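Local coordinates for protein tumor necrosis factor ligand superfamily member 9 (Mus musculus, PDB 6MKB) that acts as a cytokine of the tumor necrosis factor family, binding the receptor TNFRSF9 (4-1BB) and inducing proliferation of activated T-cells, at residues L13-Q18 with L26-Q31; A19-T24 with R147-S152; F63-L68 with D116-Q121; V83-Q88 with V133-Y138. All coordinates share one frame; numbering follows the deposited sequence.

Interaction 1: L13-Q18 with L26-Q31; sequences LLAKNQ and LNWHSQ. With SO4 (sulfate ion), chain M; SO4 (sulfate ion), chain K.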
# COMPACT_ATOMS: atom_id res chain seq x y z
N LEU B 13 -10.99 7.37 3.37
CA LEU B 13 -11.71 8.35 2.56
C LEU B 13 -11.58 7.98 1.11
O LEU B 13 -10.57 7.40 0.73
CB LEU B 13 -11.18 9.79 2.81
CG LEU B 13 -11.13 10.25 4.27
CD1 LEU B 13 -10.55 11.62 4.38
CD2 LEU B 13 -12.49 10.22 4.91
N LEU B 14 -12.59 8.29 0.29
CA LEU B 14 -12.62 7.99 -1.14
C LEU B 14 -12.67 9.29 -1.89
O LEU B 14 -13.47 10.16 -1.56
CB LEU B 14 -13.79 7.06 -1.51
CG LEU B 14 -13.94 5.73 -0.72
CD1 LEU B 14 -15.13 4.96 -1.23
CD2 LEU B 14 -12.68 4.86 -0.83
N ALA B 15 -11.76 9.46 -2.85
CA ALA B 15 -11.60 10.71 -3.58
C ALA B 15 -12.81 11.06 -4.43
O ALA B 15 -13.35 10.20 -5.13
CB ALA B 15 -10.35 10.65 -4.44
N LYS B 16 -13.22 12.34 -4.39
CA LYS B 16 -14.26 12.86 -5.26
C LYS B 16 -13.71 12.82 -6.69
O LYS B 16 -12.48 12.82 -6.87
CB LYS B 16 -14.67 14.27 -4.85
CG LYS B 16 -15.62 14.30 -3.66
CD LYS B 16 -16.22 15.68 -3.51
CE LYS B 16 -17.02 15.84 -2.24
NZ LYS B 16 -17.67 17.17 -2.15
N ASN B 17 -14.58 12.70 -7.69
CA ASN B 17 -14.15 12.59 -9.08
C ASN B 17 -13.33 13.80 -9.54
O ASN B 17 -13.52 14.92 -9.08
CB ASN B 17 -15.35 12.36 -10.00
CG ASN B 17 -15.80 10.92 -10.03
OD1 ASN B 17 -15.38 10.09 -9.20
ND2 ASN B 17 -16.65 10.58 -10.98
N GLN B 18 -12.39 13.51 -10.43
CA GLN B 18 -11.47 14.45 -11.05
C GLN B 18 -11.37 14.03 -12.53
O GLN B 18 -10.69 13.05 -12.84
CB GLN B 18 -10.12 14.40 -10.31
CG GLN B 18 -9.43 15.73 -10.14
CD GLN B 18 -10.16 16.67 -9.23
OE1 GLN B 18 -10.27 16.44 -8.02
NE2 GLN B 18 -10.65 17.76 -9.80
N LEU B 26 -6.86 17.41 -3.27
CA LEU B 26 -7.99 16.55 -3.52
C LEU B 26 -9.10 16.72 -2.48
O LEU B 26 -8.84 16.93 -1.28
CB LEU B 26 -7.56 15.08 -3.59
CG LEU B 26 -6.79 14.64 -4.82
CD1 LEU B 26 -6.40 13.21 -4.68
CD2 LEU B 26 -7.59 14.84 -6.11
N ASN B 27 -10.35 16.61 -2.98
CA ASN B 27 -11.57 16.60 -2.20
C ASN B 27 -11.89 15.14 -1.89
O ASN B 27 -11.60 14.26 -2.71
CB ASN B 27 -12.70 17.28 -2.96
CG ASN B 27 -12.75 18.76 -2.72
OD1 ASN B 27 -12.94 19.23 -1.58
ND2 ASN B 27 -12.58 19.54 -3.78
N TRP B 28 -12.46 14.87 -0.73
CA TRP B 28 -12.77 13.51 -0.32
C TRP B 28 -14.22 13.36 0.11
O TRP B 28 -14.82 14.29 0.67
CB TRP B 28 -11.83 13.09 0.85
CG TRP B 28 -10.38 13.17 0.49
CD1 TRP B 28 -9.58 14.27 0.59
CD2 TRP B 28 -9.62 12.18 -0.22
NE1 TRP B 28 -8.36 14.03 -0.01
CE2 TRP B 28 -8.36 12.75 -0.51
CE3 TRP B 28 -9.85 10.83 -0.55
CZ2 TRP B 28 -7.34 12.02 -1.14
CZ3 TRP B 28 -8.85 10.13 -1.19
CH2 TRP B 28 -7.63 10.74 -1.53
N HIS B 29 -14.80 12.18 -0.18
CA HIS B 29 -16.08 11.74 0.36
C HIS B 29 -15.73 11.22 1.76
O HIS B 29 -14.82 10.37 1.85
CB HIS B 29 -16.73 10.62 -0.49
CG HIS B 29 -17.09 10.96 -1.90
ND1 HIS B 29 -18.15 11.82 -2.19
CD2 HIS B 29 -16.61 10.46 -3.06
CE1 HIS B 29 -18.24 11.84 -3.51
NE2 HIS B 29 -17.34 11.04 -4.08
N SER B 30 -16.37 11.74 2.83
CA SER B 30 -16.12 11.27 4.21
C SER B 30 -17.25 10.29 4.70
O SER B 30 -17.14 9.73 5.80
CB SER B 30 -15.99 12.46 5.17
OG SER B 30 -17.14 13.29 5.16
N GLN B 31 -18.30 10.08 3.87
CA GLN B 31 -19.45 9.19 4.11
C GLN B 31 -19.99 8.63 2.78
O GLN B 31 -19.88 9.30 1.76
CB GLN B 31 -20.58 9.90 4.89
CG GLN B 31 -21.00 11.26 4.31
CD GLN B 31 -22.15 11.87 5.06
OE1 GLN B 31 -22.24 11.82 6.29
NE2 GLN B 31 -23.07 12.49 4.33
S SO4 M . -17.92 13.71 -7.44
O1 SO4 M . -16.69 14.54 -7.58
O2 SO4 M . -18.84 14.40 -6.50
O3 SO4 M . -18.58 13.61 -8.77
O4 SO4 M . -17.57 12.35 -6.95
S SO4 K . -20.07 14.03 -0.66
O1 SO4 K . -18.88 14.52 0.07
O2 SO4 K . -21.25 14.75 -0.14
O3 SO4 K . -19.96 14.28 -2.12
O4 SO4 K . -20.22 12.57 -0.44
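L14 and H29 form an antiparallel hydrogen-bonded pair, its two bonds unequal: H29 N lies 2.8 Å from L14 O, whereas L14 N reaches H29 O only weakly, and K16 N to N27 O (3.0 Å) carries the pairing one step further. The indole of W28, large and mostly apolar, suits the inner side. A15 CB lies over one face of the W28 six-membered ring, 4.1 Å from its centroid, the methyl small enough to let the ring lie against the backbone. L13 crosses the indole at about a right angle, its CB 3.8 Å from W28 CE3. On the outer side the long aliphatic chain of K16, extended beyond CG, fits the flat imidazole of H29, passing over it with CG 3.7 Å from the ring centroid. At this exposed place both ring nitrogens of H29 meet sulfate: ND1 binds one ion through O4 at 2.8 Å, and NE2 makes a weak bond to the other, which N17 N also holds. The sulfates probably come from the crystallisation liquor. The hairpin of strands 10-15 and 24-29 lies between strand 149-166, bonded to L13 and A15, and strand 129-140, where W28 packs on V133.

Interaction 2: A19-T24 with R147-S152; sequences ASLCNT and RDWELS. With NAG (2-acetamido-2-deoxy-beta-D-glucopyranose), chain F.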
# COMPACT_ATOMS: atom_id res chain seq x y z
N ALA B 19 -12.11 14.73 -13.41
CA ALA B 19 -12.25 14.45 -14.86
C ALA B 19 -10.94 14.49 -15.65
O ALA B 19 -10.84 13.85 -16.70
CB ALA B 19 -13.24 15.43 -15.48
N SER B 20 -9.96 15.24 -15.17
CA SER B 20 -8.63 15.40 -15.78
C SER B 20 -7.62 15.67 -14.69
O SER B 20 -8.02 15.95 -13.56
CB SER B 20 -8.64 16.53 -16.81
OG SER B 20 -8.83 17.80 -16.20
N LEU B 21 -6.33 15.59 -15.00
CA LEU B 21 -5.32 15.81 -13.98
C LEU B 21 -4.82 17.24 -13.97
O LEU B 21 -4.72 17.90 -15.00
CB LEU B 21 -4.14 14.83 -14.11
CG LEU B 21 -4.44 13.33 -14.04
CD1 LEU B 21 -3.17 12.53 -14.17
CD2 LEU B 21 -5.25 12.94 -12.78
N CYS B 22 -4.53 17.73 -12.78
CA CYS B 22 -4.01 19.06 -12.52
C CYS B 22 -3.40 19.08 -11.11
O CYS B 22 -3.60 18.14 -10.33
CB CYS B 22 -5.11 20.12 -12.67
SG CYS B 22 -6.50 19.90 -11.52
N ASN B 23 -2.66 20.15 -10.81
CA ASN B 23 -2.03 20.34 -9.51
C ASN B 23 -3.05 21.02 -8.61
O ASN B 23 -3.39 22.18 -8.84
CB ASN B 23 -0.70 21.12 -9.64
CG ASN B 23 0.35 20.39 -10.45
OD1 ASN B 23 0.31 19.18 -10.65
ND2 ASN B 23 1.31 21.13 -10.94
N THR B 24 -3.60 20.27 -7.63
CA THR B 24 -4.67 20.71 -6.71
C THR B 24 -4.71 19.86 -5.42
O THR B 24 -4.15 18.77 -5.37
CB THR B 24 -6.05 20.61 -7.45
OG1 THR B 24 -7.07 21.22 -6.66
CG2 THR B 24 -6.46 19.15 -7.77
N ARG B 147 -5.78 15.47 -20.03
CA ARG B 147 -7.13 14.97 -20.27
C ARG B 147 -7.15 13.45 -20.47
O ARG B 147 -8.23 12.86 -20.47
CB ARG B 147 -7.76 15.64 -21.52
CG ARG B 147 -7.84 17.18 -21.47
CD ARG B 147 -9.20 17.70 -21.06
NE ARG B 147 -9.34 19.12 -21.38
CZ ARG B 147 -9.85 19.59 -22.52
NH1 ARG B 147 -10.21 18.77 -23.49
NH2 ARG B 147 -9.94 20.90 -22.71
N ASP B 148 -5.97 12.81 -20.63
CA ASP B 148 -5.82 11.40 -20.91
C ASP B 148 -5.93 10.51 -19.66
O ASP B 148 -6.01 9.29 -19.79
CB ASP B 148 -4.49 11.16 -21.67
CG ASP B 148 -4.54 11.58 -23.14
OD1 ASP B 148 -5.52 12.30 -23.54
OD2 ASP B 148 -3.63 11.18 -23.91
N TRP B 149 -6.01 11.10 -18.46
CA TRP B 149 -6.17 10.34 -17.22
C TRP B 149 -7.16 11.03 -16.33
O TRP B 149 -7.31 12.25 -16.41
CB TRP B 149 -4.84 10.17 -16.47
CG TRP B 149 -3.80 9.37 -17.21
CD1 TRP B 149 -2.81 9.86 -18.00
CD2 TRP B 149 -3.66 7.94 -17.23
NE1 TRP B 149 -2.03 8.84 -18.48
CE2 TRP B 149 -2.53 7.64 -18.01
CE3 TRP B 149 -4.35 6.88 -16.60
CZ2 TRP B 149 -2.07 6.32 -18.21
CZ3 TRP B 149 -3.89 5.58 -16.77
CH2 TRP B 149 -2.77 5.31 -17.57
N GLU B 150 -7.83 10.26 -15.46
CA GLU B 150 -8.83 10.80 -14.55
C GLU B 150 -8.89 9.98 -13.26
O GLU B 150 -8.42 8.83 -13.21
CB GLU B 150 -10.23 10.81 -15.22
CG GLU B 150 -10.84 9.43 -15.41
CD GLU B 150 -12.19 9.33 -16.07
OE1 GLU B 150 -12.48 8.26 -16.64
OE2 GLU B 150 -12.96 10.32 -16.03
N LEU B 151 -9.49 10.59 -12.23
CA LEU B 151 -9.78 9.95 -10.95
C LEU B 151 -11.27 9.81 -10.91
O LEU B 151 -11.95 10.83 -10.83
CB LEU B 151 -9.25 10.73 -9.72
CG LEU B 151 -7.77 11.11 -9.65
CD1 LEU B 151 -7.45 11.65 -8.26
CD2 LEU B 151 -6.86 9.93 -9.96
N SER B 152 -11.79 8.60 -11.07
CA SER B 152 -13.23 8.41 -11.10
C SER B 152 -13.72 7.19 -10.32
O SER B 152 -12.99 6.24 -10.13
CB SER B 152 -13.72 8.30 -12.54
OG SER B 152 -13.16 7.18 -13.21
C1 NAG F . 2.38 20.61 -11.73
C2 NAG F . 2.44 21.27 -13.11
C3 NAG F . 3.66 20.76 -13.86
C4 NAG F . 4.96 20.84 -13.05
C5 NAG F . 4.77 20.25 -11.65
C6 NAG F . 5.97 20.48 -10.75
C7 NAG F . 0.34 21.62 -14.40
C8 NAG F . -0.93 20.91 -14.70
N2 NAG F . 1.28 20.85 -13.85
O3 NAG F . 3.79 21.47 -15.11
O4 NAG F . 6.00 20.13 -13.72
O5 NAG F . 3.61 20.82 -11.02
O6 NAG F . 5.85 19.54 -9.67
O7 NAG F . 0.48 22.80 -14.66
O HOH W 1 -10.20 14.40 -19.33
O HOH W 2 -12.85 12.36 -17.82
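L21 runs alongside W149, both heading in one direction, with L21 CD1 3.7 Å from W149 CB. The other methyl branch, CD2, comes 4.4 Å from L151 CG, so the forked end of the leucine touches two residues of the strand that share its apolar character. With CG anti to the carbonyl carbon (chi1 -58°), L21 brings this fork toward the strand although its CB does not point straight at it. No direct hydrogen bond joins 19-24 to 147-152; the backbones meet in a weak CA-H...O contact, S20 CA to W149 O, 3.5 Å, and the small side chain of S20 is consistent with this close approach. E150 lays its CB 3.4 Å from A19 O.

Water makes the polar link. A19 O accepts from two waters, one of which also donates to R147 O and the other to E150 OE2 at 2.7 Å, so the carboxylate of E150 suits this partly exposed border. Farther out, backbone bonds of L21 with Y146 and of E150 with S69 hold the two segments in place, while L68 packs against both L21 and W149. N23 carries an N-linked glycan on ND2, and its OD1 accepts from A137 N, fixing the amide that bears the sugar. The arrangement is a connecting loop of the TNF homology domain folded over the beginning of strand 149-166, with apolar groups turned inward and water and sugar outside.

Interaction 3: F63-L68 with D116-Q121; sequences FLELKL and DRSWSQ. With NA (sodium ion), chain O.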
# COMPACT_ATOMS: atom_id res chain seq x y z
N PHE B 63 -1.93 5.59 4.79
CA PHE B 63 -1.92 4.96 3.48
C PHE B 63 -2.59 5.84 2.43
O PHE B 63 -3.49 6.63 2.73
CB PHE B 63 -2.58 3.56 3.51
CG PHE B 63 -4.04 3.52 3.92
CD1 PHE B 63 -5.05 3.66 2.96
CD2 PHE B 63 -4.41 3.30 5.24
CE1 PHE B 63 -6.40 3.64 3.34
CE2 PHE B 63 -5.76 3.26 5.61
CZ PHE B 63 -6.74 3.43 4.66
N LEU B 64 -2.10 5.68 1.19
CA LEU B 64 -2.55 6.30 -0.04
C LEU B 64 -2.67 5.24 -1.09
O LEU B 64 -1.77 4.39 -1.21
CB LEU B 64 -1.58 7.38 -0.54
CG LEU B 64 -1.41 8.64 0.31
CD1 LEU B 64 -0.18 9.46 -0.19
CD2 LEU B 64 -2.67 9.50 0.29
N GLU B 65 -3.76 5.28 -1.87
CA GLU B 65 -3.93 4.37 -2.99
C GLU B 65 -4.43 5.15 -4.20
O GLU B 65 -5.54 5.66 -4.17
CB GLU B 65 -4.86 3.22 -2.64
CG GLU B 65 -4.93 2.21 -3.77
CD GLU B 65 -5.59 0.90 -3.42
OE1 GLU B 65 -5.70 0.05 -4.33
OE2 GLU B 65 -6.00 0.71 -2.25
N LEU B 66 -3.56 5.31 -5.20
CA LEU B 66 -3.85 6.02 -6.43
C LEU B 66 -4.41 5.06 -7.45
O LEU B 66 -3.80 4.03 -7.74
CB LEU B 66 -2.59 6.69 -6.99
CG LEU B 66 -2.74 7.46 -8.33
CD1 LEU B 66 -3.73 8.64 -8.21
CD2 LEU B 66 -1.38 8.00 -8.79
N LYS B 67 -5.59 5.41 -7.99
CA LYS B 67 -6.22 4.65 -9.06
C LYS B 67 -6.42 5.60 -10.23
O LYS B 67 -7.29 6.47 -10.17
CB LYS B 67 -7.51 3.95 -8.60
CG LYS B 67 -7.25 2.86 -7.57
CD LYS B 67 -8.47 1.97 -7.44
CE LYS B 67 -8.33 0.98 -6.32
NZ LYS B 67 -9.60 0.25 -6.07
N LEU B 68 -5.51 5.53 -11.21
CA LEU B 68 -5.53 6.36 -12.42
C LEU B 68 -6.26 5.64 -13.50
O LEU B 68 -5.78 4.60 -13.95
CB LEU B 68 -4.11 6.66 -12.93
CG LEU B 68 -3.33 7.81 -12.41
CD1 LEU B 68 -2.08 7.94 -13.25
CD2 LEU B 68 -4.12 9.10 -12.46
N ASP B 116 -3.05 1.15 -10.72
CA ASP B 116 -3.46 1.03 -9.33
C ASP B 116 -2.24 0.83 -8.45
O ASP B 116 -1.73 -0.27 -8.37
CB ASP B 116 -4.52 -0.09 -9.16
CG ASP B 116 -4.98 -0.39 -7.73
OD1 ASP B 116 -4.59 0.36 -6.81
OD2 ASP B 116 -5.72 -1.37 -7.54
N ARG B 117 -1.79 1.90 -7.78
CA ARG B 117 -0.61 1.90 -6.90
C ARG B 117 -0.99 2.28 -5.47
O ARG B 117 -1.80 3.18 -5.26
CB ARG B 117 0.47 2.87 -7.41
CG ARG B 117 0.97 2.55 -8.78
CD ARG B 117 2.14 1.58 -8.82
NE ARG B 117 2.99 1.87 -9.98
CZ ARG B 117 2.83 1.32 -11.19
NH1 ARG B 117 1.88 0.41 -11.40
NH2 ARG B 117 3.64 1.65 -12.19
N SER B 118 -0.38 1.61 -4.49
CA SER B 118 -0.57 1.86 -3.07
C SER B 118 0.75 2.34 -2.46
O SER B 118 1.82 2.06 -2.99
CB SER B 118 -1.07 0.62 -2.35
OG SER B 118 -2.31 0.19 -2.88
N TRP B 119 0.65 3.06 -1.34
CA TRP B 119 1.75 3.62 -0.57
C TRP B 119 1.38 3.61 0.91
O TRP B 119 0.21 3.78 1.26
CB TRP B 119 2.02 5.06 -1.05
CG TRP B 119 3.00 5.87 -0.24
CD1 TRP B 119 4.30 6.12 -0.55
CD2 TRP B 119 2.72 6.66 0.94
NE1 TRP B 119 4.86 6.99 0.36
CE2 TRP B 119 3.91 7.35 1.27
CE3 TRP B 119 1.57 6.86 1.73
CZ2 TRP B 119 3.99 8.19 2.38
CZ3 TRP B 119 1.64 7.71 2.82
CH2 TRP B 119 2.84 8.35 3.15
N SER B 120 2.38 3.45 1.78
CA SER B 120 2.13 3.52 3.23
C SER B 120 3.37 3.96 3.96
O SER B 120 4.49 3.78 3.48
CB SER B 120 1.62 2.20 3.80
OG SER B 120 2.55 1.14 3.66
N GLN B 121 3.15 4.57 5.13
CA GLN B 121 4.21 4.99 6.03
C GLN B 121 3.69 5.03 7.46
O GLN B 121 2.57 5.50 7.69
CB GLN B 121 4.78 6.36 5.62
CG GLN B 121 6.23 6.53 6.07
CD GLN B 121 7.12 6.75 4.88
OE1 GLN B 121 7.45 5.81 4.13
NE2 GLN B 121 7.49 7.99 4.64
NA NA O . -9.85 6.20 -11.18
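Strands 58-70 and 115-125 run antiparallel in the beta-sandwich of the TNF homology domain, and the pairing of 63-68 with 116-121 belongs to the sheet side that meets the second subunit. The axes of segments 63-68 and 116-121 approach to 4.6 Å, their directions 168° apart. L64 and W119 form one hydrogen-bonded pair, with L64 N to W119 O at 3.0 Å, and L66 and R117 form the next, with L66 N to R117 O at 2.8 Å. On the face holding these two pairs, L64 lies alongside W119, its CD1 3.7 Å from W119 CE3; a branched leucine suits such a broad apolar surface.

The other face is mostly polar, with E65, K67, D116, S118 and S120 beside the aromatic F63. E65 and D116 cross obliquely with carboxylates nearly coplanar, and E65 OE1 stands 2.7 Å from D116 OD1. Both side chains have CG anti to the backbone N (chi1 -174° and 176°), which brings their acid groups together. K67 runs beside D116, though K67 NZ remains 4.5 Å from D116 OD2, beyond a salt bridge. K67 O helps bind a sodium ion with S69 OG and N155 O. In the second subunit, Y61 meets the ring of F63, and S120 packs on E65. Two carboxylates this close would repel if both were charged, so one probably carries a proton, while the nearby lysine would tend to ease the remaining negative charge.

Interaction 4: V83-Q88 with V133-Y138; sequences VSLVLQ and VGLRAY. With NAG (2-acetamido-2-deoxy-beta-D-glucopyranose), chain C; NAG (2-acetamido-2-deoxy-beta-D-glucopyranose), chain F.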
# COMPACT_ATOMS: atom_id res chain seq x y z
N VAL B 83 2.80 11.08 -12.26
CA VAL B 83 1.62 11.46 -11.48
C VAL B 83 1.92 11.10 -10.02
O VAL B 83 2.41 10.01 -9.73
CB VAL B 83 0.29 10.84 -11.98
CG1 VAL B 83 -0.90 11.41 -11.19
CG2 VAL B 83 0.11 11.08 -13.47
N SER B 84 1.63 12.03 -9.12
CA SER B 84 1.89 11.93 -7.70
C SER B 84 0.69 12.23 -6.82
O SER B 84 -0.11 13.10 -7.15
CB SER B 84 2.98 12.92 -7.34
OG SER B 84 4.17 12.27 -6.95
N LEU B 85 0.62 11.54 -5.66
CA LEU B 85 -0.28 11.80 -4.53
C LEU B 85 0.66 12.23 -3.42
O LEU B 85 1.51 11.44 -3.01
CB LEU B 85 -1.13 10.59 -4.11
CG LEU B 85 -2.30 10.15 -5.00
CD1 LEU B 85 -3.13 9.14 -4.25
CD2 LEU B 85 -3.18 11.33 -5.44
N VAL B 86 0.60 13.51 -3.04
CA VAL B 86 1.51 14.07 -2.05
C VAL B 86 0.78 14.27 -0.73
O VAL B 86 -0.18 15.03 -0.69
CB VAL B 86 2.16 15.40 -2.56
CG1 VAL B 86 3.14 15.97 -1.54
CG2 VAL B 86 2.85 15.21 -3.92
N LEU B 87 1.24 13.60 0.35
CA LEU B 87 0.66 13.74 1.68
C LEU B 87 1.13 15.04 2.28
O LEU B 87 2.32 15.21 2.46
CB LEU B 87 1.02 12.55 2.60
CG LEU B 87 0.39 12.57 4.03
CD1 LEU B 87 -1.12 12.41 4.00
CD2 LEU B 87 0.99 11.51 4.91
N GLN B 88 0.20 15.97 2.56
CA GLN B 88 0.47 17.30 3.11
C GLN B 88 0.09 17.32 4.59
O GLN B 88 -1.09 17.29 4.93
CB GLN B 88 -0.30 18.36 2.31
CG GLN B 88 0.04 18.38 0.80
CD GLN B 88 -0.99 19.09 -0.06
OE1 GLN B 88 -2.13 19.39 0.34
NE2 GLN B 88 -0.59 19.39 -1.29
N VAL B 133 -4.26 15.83 0.95
CA VAL B 133 -3.55 15.14 -0.13
C VAL B 133 -3.60 15.98 -1.40
O VAL B 133 -4.69 16.34 -1.88
CB VAL B 133 -4.13 13.71 -0.37
CG1 VAL B 133 -3.37 12.97 -1.49
CG2 VAL B 133 -4.12 12.90 0.92
N GLY B 134 -2.44 16.26 -1.95
CA GLY B 134 -2.32 16.99 -3.19
C GLY B 134 -2.07 16.08 -4.37
O GLY B 134 -1.27 15.14 -4.31
N LEU B 135 -2.80 16.32 -5.45
CA LEU B 135 -2.58 15.65 -6.70
C LEU B 135 -1.50 16.47 -7.47
O LEU B 135 -1.63 17.68 -7.58
CB LEU B 135 -3.90 15.52 -7.49
CG LEU B 135 -3.79 15.00 -8.95
CD1 LEU B 135 -3.38 13.52 -9.01
CD2 LEU B 135 -5.09 15.24 -9.70
N ARG B 136 -0.41 15.83 -7.92
CA ARG B 136 0.65 16.46 -8.71
C ARG B 136 0.85 15.68 -10.01
O ARG B 136 0.76 14.45 -10.00
CB ARG B 136 2.00 16.57 -7.95
CG ARG B 136 2.06 17.56 -6.78
CD ARG B 136 1.44 18.90 -7.11
NE ARG B 136 0.29 19.12 -6.22
CZ ARG B 136 0.20 20.10 -5.34
NH1 ARG B 136 1.15 21.02 -5.26
NH2 ARG B 136 -0.88 20.22 -4.58
N ALA B 137 1.10 16.38 -11.12
CA ALA B 137 1.32 15.72 -12.40
C ALA B 137 2.05 16.62 -13.41
O ALA B 137 1.77 17.81 -13.52
CB ALA B 137 -0.01 15.25 -13.00
N TYR B 138 3.01 16.03 -14.12
CA TYR B 138 3.71 16.61 -15.25
C TYR B 138 3.54 15.63 -16.40
O TYR B 138 4.11 14.55 -16.37
CB TYR B 138 5.18 16.91 -14.95
CG TYR B 138 5.94 17.35 -16.19
CD1 TYR B 138 5.51 18.44 -16.95
CD2 TYR B 138 7.07 16.66 -16.62
CE1 TYR B 138 6.18 18.82 -18.11
CE2 TYR B 138 7.77 17.05 -17.76
CZ TYR B 138 7.33 18.15 -18.50
OH TYR B 138 8.01 18.55 -19.63
C1 NAG C . 7.03 20.89 -14.36
C2 NAG C . 8.24 19.97 -14.53
C3 NAG C . 9.30 20.59 -15.44
C4 NAG C . 8.72 21.10 -16.76
C5 NAG C . 7.51 22.01 -16.50
C6 NAG C . 6.77 22.38 -17.79
C7 NAG C . 8.96 18.37 -12.80
C8 NAG C . 9.45 18.25 -11.38
N2 NAG C . 8.77 19.62 -13.22
O3 NAG C . 10.33 19.63 -15.73
O4 NAG C . 9.74 21.78 -17.50
O5 NAG C . 6.57 21.38 -15.63
O6 NAG C . 5.50 22.92 -17.47
O7 NAG C . 8.78 17.37 -13.49
C1 NAG F . 2.38 20.61 -11.73
C2 NAG F . 2.44 21.27 -13.11
C3 NAG F . 3.66 20.76 -13.86
C4 NAG F . 4.96 20.84 -13.05
C5 NAG F . 4.77 20.25 -11.65
C6 NAG F . 5.97 20.48 -10.75
C7 NAG F . 0.34 21.62 -14.40
C8 NAG F . -0.93 20.91 -14.70
N2 NAG F . 1.28 20.85 -13.85
O3 NAG F . 3.79 21.47 -15.11
O4 NAG F . 6.00 20.13 -13.72
O5 NAG F . 3.61 20.82 -11.02
O6 NAG F . 5.85 19.54 -9.67
O7 NAG F . 0.48 22.80 -14.66
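V83, L85 and L87 turn their side chains to the same face of the sheet as A137, L135 and V133, and the two apolar surfaces mesh there. In L135, chi1 172° sends CG toward the other strand's side chains and chi2 68° turns CD1 into the hollow between V83 and L85, where it meets V83 CG1 at 3.9 Å and L85 CD2 at 4.2 Å. The next hollow is filled by V133, with CG1 touching L85 CB and CG2 approaching L87 CD1. At the other end the short methyl of A137 faces V83 CG2. Branched valines and leucines suit this face, interlocking without polar atoms to satisfy.

On the opposite face G134 has no side chain, and the amide of Q88 lies close over its backbone, NE2 3.5 Å from G134 CA. Q88 OE1 is bonded to S132 OG. Q88 NE2 and R136 NH2, 3.4 Å apart, are both donors and make no bond, the amide and guanidinium planes nearly perpendicular (84°). R136 bends at chi2 and chi3, its CG 3.8 Å from V86 CG2, and folds back so that NE binds L135 O. S84, compact enough to sit beside R136 CB, bonds through OG to T102. Four backbone bonds join S84 with R136 and V86 with G134, R136 O accepting from S84 N at 2.7 Å. At the Y138 end the second N-acetylglucosamine covers one face of that ring, and A137 O accepts from N2 of the first. L66, L68 and F159 of the opposing layer cover the apolar face, closing the core of a TNF-type jelly-roll beta-sandwich.

Overall arrangement
Interactions 3 and 4 supply facing layers of the sandwich: their centres are 11 Å apart, and L66 CB meets L85 CD1 at 3.7 Å while L64 CD2 meets V133 CG2. Interaction 1 adjoins interaction 4 at its side, where L26 N lies 2.8 Å from V133 O, a probable hydrogen bond. Another probable hydrogen bond, from Q18 N to L151 O, ties interaction 1 to interaction 2, which in turn reaches interaction 3 by packing L151 on L66 and L68. The sodium ion lies near this junction, bound by K67 O and about 5 Å from the side chain of L151. The N-linked sugar joins interactions 2 and 4, being covalently attached to N23 and hydrogen-bonded to A137 O.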